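Methanogen homoaconitase large subunit (Methanocaldococcus jannaschii, PDB 4KP2) forms the large subunit of a methanogen hydro-lyase that interconverts (R)-homocitrate, cis-homoaconitate and homoisocitrate, using a [4Fe-4S] cluster. Local coordinates at residues V79-N84 and K97-F102; C119-A124 and P353-V358; Y61-E66 and D158-Y163; S402-N405 and R411-H414. All coordinates share one frame; numbering follows the deposited sequence.

Interaction 1. Residues V79-N84 and K97-F102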
loop_
_atom_site.group_PDB
_atom_site.type_symbol
_atom_site.label_atom_id
_atom_site.label_comp_id
_atom_site.label_asym_id
_atom_site.label_seq_id
_atom_site.Cartn_x
_atom_site.Cartn_y
_atom_site.Cartn_z
ATOM N N VAL A 79 -3.516 -10.693 -18.868
ATOM C CA VAL A 79 -3.002 -9.391 -18.455
ATOM C C VAL A 79 -3.264 -9.156 -16.971
ATOM O O VAL A 79 -4.394 -9.294 -16.504
ATOM C CB VAL A 79 -3.633 -8.247 -19.271
ATOM C CG1 VAL A 79 -3.099 -6.903 -18.800
ATOM C CG2 VAL A 79 -3.362 -8.440 -20.753
ATOM N N ALA A 80 -2.216 -8.804 -16.233
ATOM C CA ALA A 80 -2.337 -8.580 -14.797
ATOM C C ALA A 80 -1.496 -7.398 -14.319
ATOM O O ALA A 80 -0.300 -7.318 -14.601
ATOM C CB ALA A 80 -1.965 -9.840 -14.032
ATOM N N PHE A 81 -2.132 -6.484 -13.593
ATOM C CA PHE A 81 -1.441 -5.325 -13.040
ATOM C C PHE A 81 -0.878 -5.668 -11.669
ATOM O O PHE A 81 -1.610 -6.131 -10.792
ATOM C CB PHE A 81 -2.392 -4.130 -12.923
ATOM C CG PHE A 81 -2.941 -3.652 -14.238
ATOM C CD1 PHE A 81 -2.377 -4.058 -15.438
ATOM C CD2 PHE A 81 -4.024 -2.789 -14.275
ATOM C CE1 PHE A 81 -2.884 -3.616 -16.644
ATOM C CE2 PHE A 81 -4.534 -2.343 -15.478
ATOM C CZ PHE A 81 -3.965 -2.757 -16.663
ATOM N N ASP A 82 0.417 -5.438 -11.478
ATOM C CA ASP A 82 1.060 -5.796 -10.219
ATOM C C ASP A 82 2.278 -4.932 -9.898
ATOM O O ASP A 82 2.564 -4.664 -8.732
ATOM C CB ASP A 82 1.458 -7.274 -10.228
ATOM C CG ASP A 82 2.488 -7.593 -11.295
ATOM O OD1 ASP A 82 2.488 -6.920 -12.347
ATOM O OD2 ASP A 82 3.298 -8.519 -11.080
ATOM N N HIS A 83 2.993 -4.503 -10.932
ATOM C CA HIS A 83 4.228 -3.749 -10.746
ATOM C C HIS A 83 4.000 -2.373 -10.124
ATOM O O HIS A 83 4.743 -1.956 -9.234
ATOM C CB HIS A 83 4.971 -3.601 -12.076
ATOM C CG HIS A 83 5.751 -4.816 -12.469
ATOM N ND1 HIS A 83 5.181 -6.067 -12.575
ATOM C CD2 HIS A 83 7.059 -4.971 -12.782
ATOM C CE1 HIS A 83 6.104 -6.939 -12.936
ATOM N NE2 HIS A 83 7.253 -6.300 -13.068
ATOM N N ASN A 84 2.976 -1.671 -10.597
ATOM C CA ASN A 84 2.707 -0.313 -10.142
ATOM C C ASN A 84 1.281 -0.142 -9.635
ATOM O O ASN A 84 0.518 0.667 -10.165
ATOM C CB ASN A 84 2.982 0.684 -11.269
ATOM C CG ASN A 84 4.392 0.570 -11.820
ATOM O OD1 ASN A 84 5.307 1.249 -11.356
ATOM N ND2 ASN A 84 4.572 -0.293 -12.814
ATOM N N LYS A 97 -3.795 2.888 -18.367
ATOM C CA LYS A 97 -4.929 3.305 -19.181
ATOM C C LYS A 97 -4.784 2.755 -20.596
ATOM O O LYS A 97 -5.773 2.408 -21.242
ATOM C CB LYS A 97 -5.049 4.829 -19.213
ATOM C CG LYS A 97 -6.378 5.322 -19.766
ATOM C CD LYS A 97 -6.455 6.839 -19.789
ATOM C CE LYS A 97 -5.507 7.428 -20.820
ATOM N NZ LYS A 97 -5.658 8.905 -20.928
ATOM N N LEU A 98 -3.543 2.672 -21.067
ATOM C CA LEU A 98 -3.256 2.110 -22.381
ATOM C C LEU A 98 -3.454 0.602 -22.372
ATOM O O LEU A 98 -3.905 0.018 -23.357
ATOM C CB LEU A 98 -1.825 2.444 -22.804
ATOM C CG LEU A 98 -1.675 3.413 -23.976
ATOM C CD1 LEU A 98 -0.209 3.577 -24.343
ATOM C CD2 LEU A 98 -2.479 2.927 -25.168
ATOM N N ALA A 99 -3.109 -0.025 -21.252
ATOM C CA ALA A 99 -3.278 -1.463 -21.099
ATOM C C ALA A 99 -4.757 -1.824 -21.061
ATOM O O ALA A 99 -5.154 -2.900 -21.503
ATOM C CB ALA A 99 -2.577 -1.947 -19.843
ATOM N N LEU A 100 -5.568 -0.916 -20.526
ATOM C CA LEU A 100 -7.011 -1.113 -20.487
ATOM C C LEU A 100 -7.605 -1.062 -21.889
ATOM O O LEU A 100 -8.598 -1.732 -22.173
ATOM C CB LEU A 100 -7.679 -0.070 -19.587
ATOM C CG LEU A 100 -7.527 -0.274 -18.080
ATOM C CD1 LEU A 100 -8.186 0.863 -17.315
ATOM C CD2 LEU A 100 -8.122 -1.609 -17.670
ATOM N N GLU A 101 -6.993 -0.267 -22.763
ATOM C CA GLU A 101 -7.420 -0.194 -24.156
ATOM C C GLU A 101 -7.208 -1.538 -24.834
ATOM O O GLU A 101 -8.093 -2.046 -25.523
ATOM C CB GLU A 101 -6.642 0.886 -24.908
ATOM C CG GLU A 101 -6.847 2.293 -24.380
ATOM C CD GLU A 101 -6.149 3.336 -25.231
ATOM O OE1 GLU A 101 -5.760 3.010 -26.373
ATOM O OE2 GLU A 101 -5.989 4.481 -24.759
ATOM N N PHE A 102 -6.023 -2.106 -24.625
ATOM C CA PHE A 102 -5.656 -3.400 -25.187
ATOM C C PHE A 102 -6.648 -4.485 -24.779
ATOM O O PHE A 102 -7.113 -5.261 -25.615
ATOM C CB PHE A 102 -4.244 -3.780 -24.736
ATOM C CG PHE A 102 -3.821 -5.159 -25.152
ATOM C CD1 PHE A 102 -3.341 -5.394 -26.429
ATOM C CD2 PHE A 102 -3.894 -6.219 -24.262
ATOM C CE1 PHE A 102 -2.949 -6.658 -26.816
ATOM C CE2 PHE A 102 -3.503 -7.489 -24.643
ATOM C CZ PHE A 102 -3.029 -7.708 -25.921
#
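F81 meets A99 at the centre of this contact: ring atoms CZ and CE1 approach the methyl of A99 obliquely, F81 CZ lying 3.6 Å from A99 CB. With CG anti to its own carbonyl carbon (chi1 -62°), the F81 ring projects to the helix surface. One residue on along the helix, L100 lends a looser touch, its CD2 lying 4.3 Å from F81 CE2. On the strand, V79 sends CG2 to the edge of the F102 ring, near its plane, V79 CG2 lying 4.0 Å from F102 CE2. All of this is van der Waals contact between apolar groups. It seats helix 90-106 on the strand it follows, inside the beta-alpha-beta unit 77-80, 90-106, 111-112 at one side of a parallel sheet. F111 of the next strand fills in beside them, meeting the F81 ring edge-to-face and touching V79 and L100. The F102 ring also meets those of Y61 (edge-to-face), Y163 and F106, while T57 packs on both V79 and A99. Past the strand the chain turns polar. H83 ND1 donates to D82 OD1 over 2.8 Å in a nearly straight bond (169°); the acceptor lies in the imidazole plane but is met from above the carboxylate plane. The other carboxylate oxygen, OD2, takes the backbone N-H of C119, and the D82 backbone bonds to that of C383, a predicted cluster ligand.

Interaction 2. Residues C119-A124 and P353-V358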
loop_
_atom_site.group_PDB
_atom_site.type_symbol
_atom_site.label_atom_id
_atom_site.label_comp_id
_atom_site.label_asym_id
_atom_site.label_seq_id
_atom_site.Cartn_x
_atom_site.Cartn_y
_atom_site.Cartn_z
ATOM N N CYS A 119 1.710 -11.063 -11.289
ATOM C CA CYS A 119 1.419 -11.702 -12.568
ATOM C C CYS A 119 1.762 -13.189 -12.586
ATOM O O CYS A 119 0.976 -14.008 -13.062
ATOM C CB CYS A 119 2.171 -10.987 -13.691
ATOM S SG CYS A 119 3.971 -10.983 -13.494
ATOM N N HIS A 120 2.936 -13.533 -12.070
ATOM C CA HIS A 120 3.378 -14.922 -12.054
ATOM C C HIS A 120 2.580 -15.754 -11.057
ATOM O O HIS A 120 2.321 -16.934 -11.289
ATOM C CB HIS A 120 4.870 -15.007 -11.734
ATOM C CG HIS A 120 5.743 -14.339 -12.751
ATOM N ND1 HIS A 120 5.458 -14.355 -14.096
ATOM C CD2 HIS A 120 6.887 -13.630 -12.612
ATOM C CE1 HIS A 120 6.394 -13.686 -14.750
ATOM N NE2 HIS A 120 7.271 -13.237 -13.873
ATOM N N GLN A 121 2.195 -15.134 -9.946
ATOM C CA GLN A 121 1.416 -15.823 -8.925
ATOM C C GLN A 121 0.007 -16.122 -9.426
ATOM O O GLN A 121 -0.518 -17.212 -9.209
ATOM C CB GLN A 121 1.359 -14.994 -7.641
ATOM C CG GLN A 121 0.644 -15.687 -6.492
ATOM C CD GLN A 121 1.354 -16.945 -6.033
ATOM O OE1 GLN A 121 2.575 -17.064 -6.149
ATOM N NE2 GLN A 121 0.590 -17.897 -5.507
ATOM N N ILE A 122 -0.597 -15.145 -10.096
ATOM C CA ILE A 122 -1.915 -15.320 -10.696
ATOM C C ILE A 122 -1.866 -16.406 -11.764
ATOM O O ILE A 122 -2.754 -17.256 -11.850
ATOM C CB ILE A 122 -2.420 -14.009 -11.332
ATOM C CG1 ILE A 122 -2.686 -12.961 -10.252
ATOM C CG2 ILE A 122 -3.681 -14.253 -12.148
ATOM C CD1 ILE A 122 -3.160 -11.635 -10.798
ATOM N N LEU A 123 -0.808 -16.373 -12.568
ATOM C CA LEU A 123 -0.626 -17.329 -13.653
ATOM C C LEU A 123 -0.494 -18.749 -13.111
ATOM O O LEU A 123 -0.941 -19.709 -13.738
ATOM C CB LEU A 123 0.612 -16.961 -14.472
ATOM C CG LEU A 123 0.487 -17.009 -15.994
ATOM C CD1 LEU A 123 -0.662 -16.129 -16.452
ATOM C CD2 LEU A 123 1.788 -16.567 -16.644
ATOM N N ALA A 124 0.120 -18.872 -11.939
ATOM C CA ALA A 124 0.308 -20.170 -11.303
ATOM C C ALA A 124 -0.960 -20.631 -10.597
ATOM O O ALA A 124 -1.153 -21.824 -10.360
ATOM C CB ALA A 124 1.466 -20.112 -10.320
ATOM N N PRO A 353 1.441 -9.461 0.289
ATOM C CA PRO A 353 1.058 -10.799 -0.170
ATOM C C PRO A 353 1.155 -10.904 -1.688
ATOM O O PRO A 353 0.884 -9.929 -2.387
ATOM C CB PRO A 353 -0.400 -10.925 0.285
ATOM C CG PRO A 353 -0.876 -9.518 0.448
ATOM C CD PRO A 353 0.317 -8.747 0.919
ATOM N N ALA A 354 1.536 -12.075 -2.187
ATOM C CA ALA A 354 1.770 -12.259 -3.616
ATOM C C ALA A 354 0.484 -12.257 -4.439
ATOM O O ALA A 354 0.520 -12.046 -5.651
ATOM C CB ALA A 354 2.553 -13.537 -3.864
ATOM N N SER A 355 -0.649 -12.487 -3.784
ATOM C CA SER A 355 -1.916 -12.578 -4.502
ATOM C C SER A 355 -3.105 -12.089 -3.684
ATOM O O SER A 355 -2.976 -11.770 -2.502
ATOM C CB SER A 355 -2.167 -14.015 -4.962
ATOM O OG SER A 355 -3.429 -14.134 -5.597
ATOM N N LYS A 356 -4.261 -12.027 -4.337
ATOM C CA LYS A 356 -5.509 -11.662 -3.682
ATOM C C LYS A 356 -6.034 -12.848 -2.885
ATOM O O LYS A 356 -6.525 -12.693 -1.766
ATOM C CB LYS A 356 -6.542 -11.234 -4.723
ATOM C CG LYS A 356 -7.952 -11.074 -4.182
ATOM C CD LYS A 356 -8.927 -10.739 -5.298
ATOM C CE LYS A 356 -10.364 -10.757 -4.807
ATOM N NZ LYS A 356 -11.325 -10.435 -5.898
ATOM N N LYS A 357 -5.923 -14.034 -3.475
ATOM C CA LYS A 357 -6.343 -15.264 -2.819
ATOM C C LYS A 357 -5.492 -15.520 -1.583
ATOM O O LYS A 357 -6.009 -15.879 -0.526
ATOM C CB LYS A 357 -6.242 -16.447 -3.781
ATOM C CG LYS A 357 -6.677 -17.768 -3.176
ATOM C CD LYS A 357 -6.481 -18.913 -4.154
ATOM C CE LYS A 357 -7.322 -18.720 -5.404
ATOM N NZ LYS A 357 -7.116 -19.824 -6.381
ATOM N N VAL A 358 -4.184 -15.329 -1.728
ATOM C CA VAL A 358 -3.249 -15.489 -0.619
ATOM C C VAL A 358 -3.562 -14.492 0.492
ATOM O O VAL A 358 -3.512 -14.829 1.675
ATOM C CB VAL A 358 -1.792 -15.299 -1.087
ATOM C CG1 VAL A 358 -0.834 -15.347 0.095
ATOM C CG2 VAL A 358 -1.427 -16.356 -2.118
#
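At the N-terminus of helix 356-363, where A354 and S355 lead into the first turn, the side chain of Q121 reaches across from helix 119-126. Its CG lies 3.6 Å from S355 CB. Q121 CB is 3.7 Å from A354 O, so the aliphatic part of the glutamine rests on the loop. CG stands anti to the backbone N (chi1 -176°) and the chain then bends at chi2 (64°), which brings the amide round toward V358, whose CG2 is 4.2 Å from Q121 NE2. S355 is the N-cap of helix 356-363: its OG accepts from K357 N at 3.3 Å, at a bent 142°. The contact thus joins the loop and helix start after strand 348-351 of one parallel sheet to helix 119-126, which packs on strands 49-53 and 77-80 of the other. E125, one turn further along helix 119-126, ties the polar ends together, one carboxylate oxygen bonding S355 OG and the other Q121 NE2. Q121 OE1 is held separately by R327 NH1, which leaves the buried amide bonded at both ends and its rotation probably fixed. The Q121 side chain comes within about 6 Å of that of C323, a predicted cluster ligand.

Interaction 3. Residues Y61-E66 and D158-Y163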
loop_
_atom_site.group_PDB
_atom_site.type_symbol
_atom_site.label_atom_id
_atom_site.label_comp_id
_atom_site.label_asym_id
_atom_site.label_seq_id
_atom_site.Cartn_x
_atom_site.Cartn_y
_atom_site.Cartn_z
ATOM N N TYR A 61 1.769 -3.497 -26.562
ATOM C CA TYR A 61 0.614 -3.040 -27.323
ATOM C C TYR A 61 1.039 -2.023 -28.376
ATOM O O TYR A 61 0.635 -2.115 -29.535
ATOM C CB TYR A 61 -0.432 -2.425 -26.391
ATOM C CG TYR A 61 -1.717 -2.017 -27.081
ATOM C CD1 TYR A 61 -2.152 -2.666 -28.231
ATOM C CD2 TYR A 61 -2.491 -0.975 -26.586
ATOM C CE1 TYR A 61 -3.322 -2.293 -28.862
ATOM C CE2 TYR A 61 -3.663 -0.594 -27.212
ATOM C CZ TYR A 61 -4.074 -1.257 -28.349
ATOM O OH TYR A 61 -5.240 -0.883 -28.977
ATOM N N LYS A 62 1.851 -1.053 -27.964
ATOM C CA LYS A 62 2.347 -0.023 -28.868
ATOM C C LYS A 62 3.152 -0.658 -29.998
ATOM O O LYS A 62 3.100 -0.206 -31.142
ATOM C CB LYS A 62 3.212 0.981 -28.104
ATOM C CG LYS A 62 2.912 2.443 -28.409
ATOM C CD LYS A 62 3.185 2.782 -29.865
ATOM C CE LYS A 62 3.042 4.274 -30.118
ATOM N NZ LYS A 62 1.702 4.779 -29.709
ATOM N N ALA A 63 3.888 -1.714 -29.668
ATOM C CA ALA A 63 4.657 -2.451 -30.661
ATOM C C ALA A 63 3.735 -3.261 -31.565
ATOM O O ALA A 63 4.047 -3.503 -32.731
ATOM C CB ALA A 63 5.667 -3.358 -29.981
ATOM N N LEU A 64 2.596 -3.675 -31.017
ATOM C CA LEU A 64 1.624 -4.465 -31.762
ATOM C C LEU A 64 0.871 -3.599 -32.769
ATOM O O LEU A 64 0.425 -4.083 -33.809
ATOM C CB LEU A 64 0.638 -5.130 -30.798
ATOM C CG LEU A 64 -0.442 -6.033 -31.397
ATOM C CD1 LEU A 64 0.187 -7.207 -32.129
ATOM C CD2 LEU A 64 -1.392 -6.518 -30.313
ATOM N N LYS A 65 0.743 -2.314 -32.455
ATOM C CA LYS A 65 -0.004 -1.384 -33.296
ATOM C C LYS A 65 0.773 -0.967 -34.543
ATOM O O LYS A 65 0.245 -0.264 -35.405
ATOM C CB LYS A 65 -0.405 -0.149 -32.488
ATOM C CG LYS A 65 -1.391 -0.439 -31.370
ATOM C CD LYS A 65 -1.371 0.654 -30.316
ATOM C CE LYS A 65 -1.727 2.005 -30.909
ATOM N NZ LYS A 65 -3.117 2.021 -31.436
ATOM N N GLU A 66 2.026 -1.399 -34.635
ATOM C CA GLU A 66 2.872 -1.049 -35.770
ATOM C C GLU A 66 2.882 -2.145 -36.827
ATOM O O GLU A 66 3.073 -1.877 -38.011
ATOM C CB GLU A 66 4.302 -0.772 -35.303
ATOM C CG GLU A 66 4.441 0.439 -34.395
ATOM C CD GLU A 66 4.294 1.749 -35.144
ATOM O OE1 GLU A 66 4.429 1.745 -36.386
ATOM O OE2 GLU A 66 4.049 2.785 -34.488
ATOM N N ASP A 158 9.193 -8.963 -28.823
ATOM C CA ASP A 158 8.838 -10.367 -29.008
ATOM C C ASP A 158 7.432 -10.680 -28.510
ATOM O O ASP A 158 6.763 -11.565 -29.042
ATOM C CB ASP A 158 9.858 -11.277 -28.321
ATOM C CG ASP A 158 11.148 -11.395 -29.104
ATOM O OD1 ASP A 158 11.110 -11.216 -30.340
ATOM O OD2 ASP A 158 12.200 -11.669 -28.488
ATOM N N MET A 159 6.987 -9.952 -27.492
ATOM C CA MET A 159 5.653 -10.155 -26.941
ATOM C C MET A 159 4.570 -9.716 -27.920
ATOM O O MET A 159 3.478 -10.279 -27.941
ATOM C CB MET A 159 5.498 -9.423 -25.605
ATOM C CG MET A 159 6.141 -10.132 -24.416
ATOM S SD MET A 159 5.173 -11.518 -23.788
ATOM C CE MET A 159 5.846 -12.893 -24.728
ATOM N N ALA A 160 4.881 -8.707 -28.728
ATOM C CA ALA A 160 3.958 -8.238 -29.753
ATOM C C ALA A 160 3.862 -9.257 -30.883
ATOM O O ALA A 160 2.782 -9.512 -31.416
ATOM C CB ALA A 160 4.403 -6.890 -30.291
ATOM N N TYR A 161 5.007 -9.831 -31.240
ATOM C CA TYR A 161 5.081 -10.855 -32.275
ATOM C C TYR A 161 4.250 -12.069 -31.880
ATOM O O TYR A 161 3.484 -12.603 -32.683
ATOM C CB TYR A 161 6.539 -11.265 -32.494
ATOM C CG TYR A 161 6.746 -12.289 -33.588
ATOM C CD1 TYR A 161 6.923 -11.896 -34.908
ATOM C CD2 TYR A 161 6.779 -13.647 -33.299
ATOM C CE1 TYR A 161 7.117 -12.828 -35.909
ATOM C CE2 TYR A 161 6.971 -14.585 -34.293
ATOM C CZ TYR A 161 7.141 -14.171 -35.596
ATOM O OH TYR A 161 7.333 -15.102 -36.589
ATOM N N ILE A 162 4.409 -12.497 -30.632
ATOM C CA ILE A 162 3.676 -13.641 -30.106
ATOM C C ILE A 162 2.184 -13.335 -29.994
ATOM O O ILE A 162 1.343 -14.185 -30.285
ATOM C CB ILE A 162 4.241 -14.074 -28.737
ATOM C CG1 ILE A 162 5.644 -14.657 -28.914
ATOM C CG2 ILE A 162 3.326 -15.085 -28.066
ATOM C CD1 ILE A 162 6.282 -15.123 -27.630
ATOM N N TYR A 163 1.864 -12.110 -29.587
ATOM C CA TYR A 163 0.475 -11.674 -29.481
ATOM C C TYR A 163 -0.244 -11.717 -30.826
ATOM O O TYR A 163 -1.464 -11.861 -30.880
ATOM C CB TYR A 163 0.394 -10.259 -28.905
ATOM C CG TYR A 163 0.385 -10.199 -27.394
ATOM C CD1 TYR A 163 0.236 -11.353 -26.635
ATOM C CD2 TYR A 163 0.513 -8.987 -26.728
ATOM C CE1 TYR A 163 0.222 -11.301 -25.254
ATOM C CE2 TYR A 163 0.500 -8.925 -25.348
ATOM C CZ TYR A 163 0.354 -10.086 -24.616
ATOM O OH TYR A 163 0.339 -10.034 -23.241
#
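L64 and A160 bring together helices 57-67 and 156-165, which lie on one face of the parallel sheet 111-112, 77-80, 49-53, 133-136, 150-153 in this alpha-beta-alpha sandwich. The short axes come within 8.2 Å and cross at -59°, a close approach consistent with the small side chains at the crossing, A63 CB lying 3.8 Å from A160 CB. The CA atoms of L64 and A160 are only 4.9 Å apart. Take the leucine outward from its root. CB lies 4.2 Å from A160 CB, a methyl that also packs against the backbone N of L64. CG then stands anti to the backbone N (chi1 -179°), carrying the isobutyl end across to the partner helix, where it forks. Branch CD1 approaches the backbone of A160, 3.5 Å from its carbonyl O, so CD1 meets the main chain, while the methyl is met by CB. Branch CD2 goes toward Y163, 4.4 Å from that residue's CB, a looser approach to the base of the tyrosine. Beyond the two helices, F102 and F106 of helix 90-106 pack on L64, with V71 also against it. The Y163 side chain continues to the sheet, where its OH hydrogen-bonds to T52 OG1 on strand 49-53.

Interaction 4. Residues S402-N405 and R411-H414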
loop_
_atom_site.group_PDB
_atom_site.type_symbol
_atom_site.label_atom_id
_atom_site.label_comp_id
_atom_site.label_asym_id
_atom_site.label_seq_id
_atom_site.Cartn_x
_atom_site.Cartn_y
_atom_site.Cartn_z
ATOM N N SER A 402 15.549 -8.154 1.876
ATOM C CA SER A 402 14.366 -8.495 1.095
ATOM C C SER A 402 14.253 -9.985 0.789
ATOM O O SER A 402 15.239 -10.721 0.839
ATOM C CB SER A 402 14.349 -7.698 -0.211
ATOM O OG SER A 402 13.218 -8.034 -0.993
ATOM N N THR A 403 13.037 -10.419 0.475
ATOM C CA THR A 403 12.788 -11.795 0.066
ATOM C C THR A 403 12.667 -11.869 -1.451
ATOM O O THR A 403 12.222 -12.876 -1.999
ATOM C CB THR A 403 11.505 -12.357 0.702
ATOM O OG1 THR A 403 10.382 -11.568 0.291
ATOM C CG2 THR A 403 11.609 -12.336 2.218
ATOM N N THR A 404 13.065 -10.790 -2.119
ATOM C CA THR A 404 13.038 -10.729 -3.576
ATOM C C THR A 404 14.181 -11.525 -4.196
ATOM O O THR A 404 14.862 -12.292 -3.516
ATOM C CB THR A 404 13.109 -9.276 -4.087
ATOM O OG1 THR A 404 14.179 -8.587 -3.427
ATOM C CG2 THR A 404 11.802 -8.550 -3.817
ATOM N N ASN A 405 14.391 -11.327 -5.493
ATOM C CA ASN A 405 15.409 -12.071 -6.224
ATOM C C ASN A 405 16.513 -11.191 -6.806
ATOM O O ASN A 405 17.544 -11.697 -7.253
ATOM C CB ASN A 405 14.763 -12.912 -7.327
ATOM C CG ASN A 405 13.687 -12.156 -8.080
ATOM O OD1 ASN A 405 13.747 -10.935 -8.215
ATOM N ND2 ASN A 405 12.690 -12.883 -8.569
ATOM N N ARG A 411 19.058 -0.741 -6.779
ATOM C CA ARG A 411 17.844 -1.362 -7.295
ATOM C C ARG A 411 16.592 -0.804 -6.623
ATOM O O ARG A 411 15.586 -0.542 -7.286
ATOM C CB ARG A 411 17.901 -2.879 -7.115
ATOM C CG ARG A 411 16.692 -3.611 -7.670
ATOM C CD ARG A 411 17.031 -4.376 -8.938
ATOM N NE ARG A 411 17.687 -3.540 -9.940
ATOM C CZ ARG A 411 17.933 -3.929 -11.187
ATOM N NH1 ARG A 411 17.568 -5.139 -11.588
ATOM N NH2 ARG A 411 18.536 -3.109 -12.035
ATOM N N MET A 412 16.657 -0.622 -5.308
ATOM C CA MET A 412 15.509 -0.138 -4.550
ATOM C C MET A 412 15.572 1.359 -4.260
ATOM O O MET A 412 14.904 1.845 -3.349
ATOM C CB MET A 412 15.357 -0.913 -3.239
ATOM C CG MET A 412 14.829 -2.322 -3.409
ATOM S SD MET A 412 14.477 -3.112 -1.827
ATOM C CE MET A 412 13.842 -4.691 -2.377
ATOM N N GLY A 413 16.373 2.087 -5.030
ATOM C CA GLY A 413 16.442 3.527 -4.875
ATOM C C GLY A 413 17.806 4.129 -5.141
ATOM O O GLY A 413 18.318 4.062 -6.259
ATOM N N HIS A 414 18.389 4.726 -4.106
ATOM C CA HIS A 414 19.666 5.418 -4.226
ATOM C C HIS A 414 20.768 4.465 -4.670
ATOM O O HIS A 414 20.776 3.294 -4.291
ATOM C CB HIS A 414 20.039 6.068 -2.893
ATOM C CG HIS A 414 20.993 7.214 -3.023
ATOM N ND1 HIS A 414 22.342 7.039 -3.247
ATOM C CD2 HIS A 414 20.794 8.551 -2.954
ATOM C CE1 HIS A 414 22.932 8.219 -3.314
ATOM N NE2 HIS A 414 22.015 9.153 -3.139
#
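From the connection between strands 399-402 and 418-421, neighbours in the second parallel sheet of the chain (order 3-2-1-4-5), M412 reaches back to S402, at the end of the first strand, and to T404. The link contains no helix, and a single side chain bridges its two limbs. The van der Waals part depends entirely on the terminal methyl. M412 CE sits 3.7 Å from both CB and OG of S402, and 4.0 Å from T404 OG1, so it lies against a pair of hydroxyl-bearing side chains. The thioether chain gets there by stretching out: beyond CG it is fully extended (chi2 -173°, chi3 178°), spanning backbones whose nearest CA atoms, those of S402 and M412, are 10.1 Å apart. I419 packs on the methionine from strand 418-421, and F319 of strand 317-320 touches both S402 and T404.

Between the side chains, the hydrogen bond is within the first limb. S402 OG and T404 OG1 are 2.7 Å apart and bonded to each other, either hydroxyl being a possible donor, which joins the two groups the methyl rests on. Backbone bonds fix the limbs separately: S402 pairs with Y420 and A422 of the adjacent strand region, and M412 with L394.

The predicted cluster site lies nearby. The side chain of T404 comes within about 4 Å of that of C386 and about 7 Å of that of C383, both predicted ligands of the iron-sulfur cluster. Between S402 and T404, the hydroxyl OG1 of T403 turns to another partner and hydrogen-bonds to the backbone N of G321.

From the N terminus, helix 57-67 opens the loop that interaction 3 closes at helix 156-165, packing two helices on the first parallel sheet's face against each other. Nested within that loop, interaction 1 closes a short one, strand 77-80 to helix 90-106, and touches interaction 3 through an aromatic side chain of helix 90-106. Interaction 2 opens at helix 119-126, still inside interaction 3's loop, but closes only at 353-358; the two therefore cross, and interaction 2 ties the first sheet's half to the second's. Interactions 1 and 2 also touch. Interaction 4 closes last, a local loop between two neighbouring strands of the second sheet that touches none of the others.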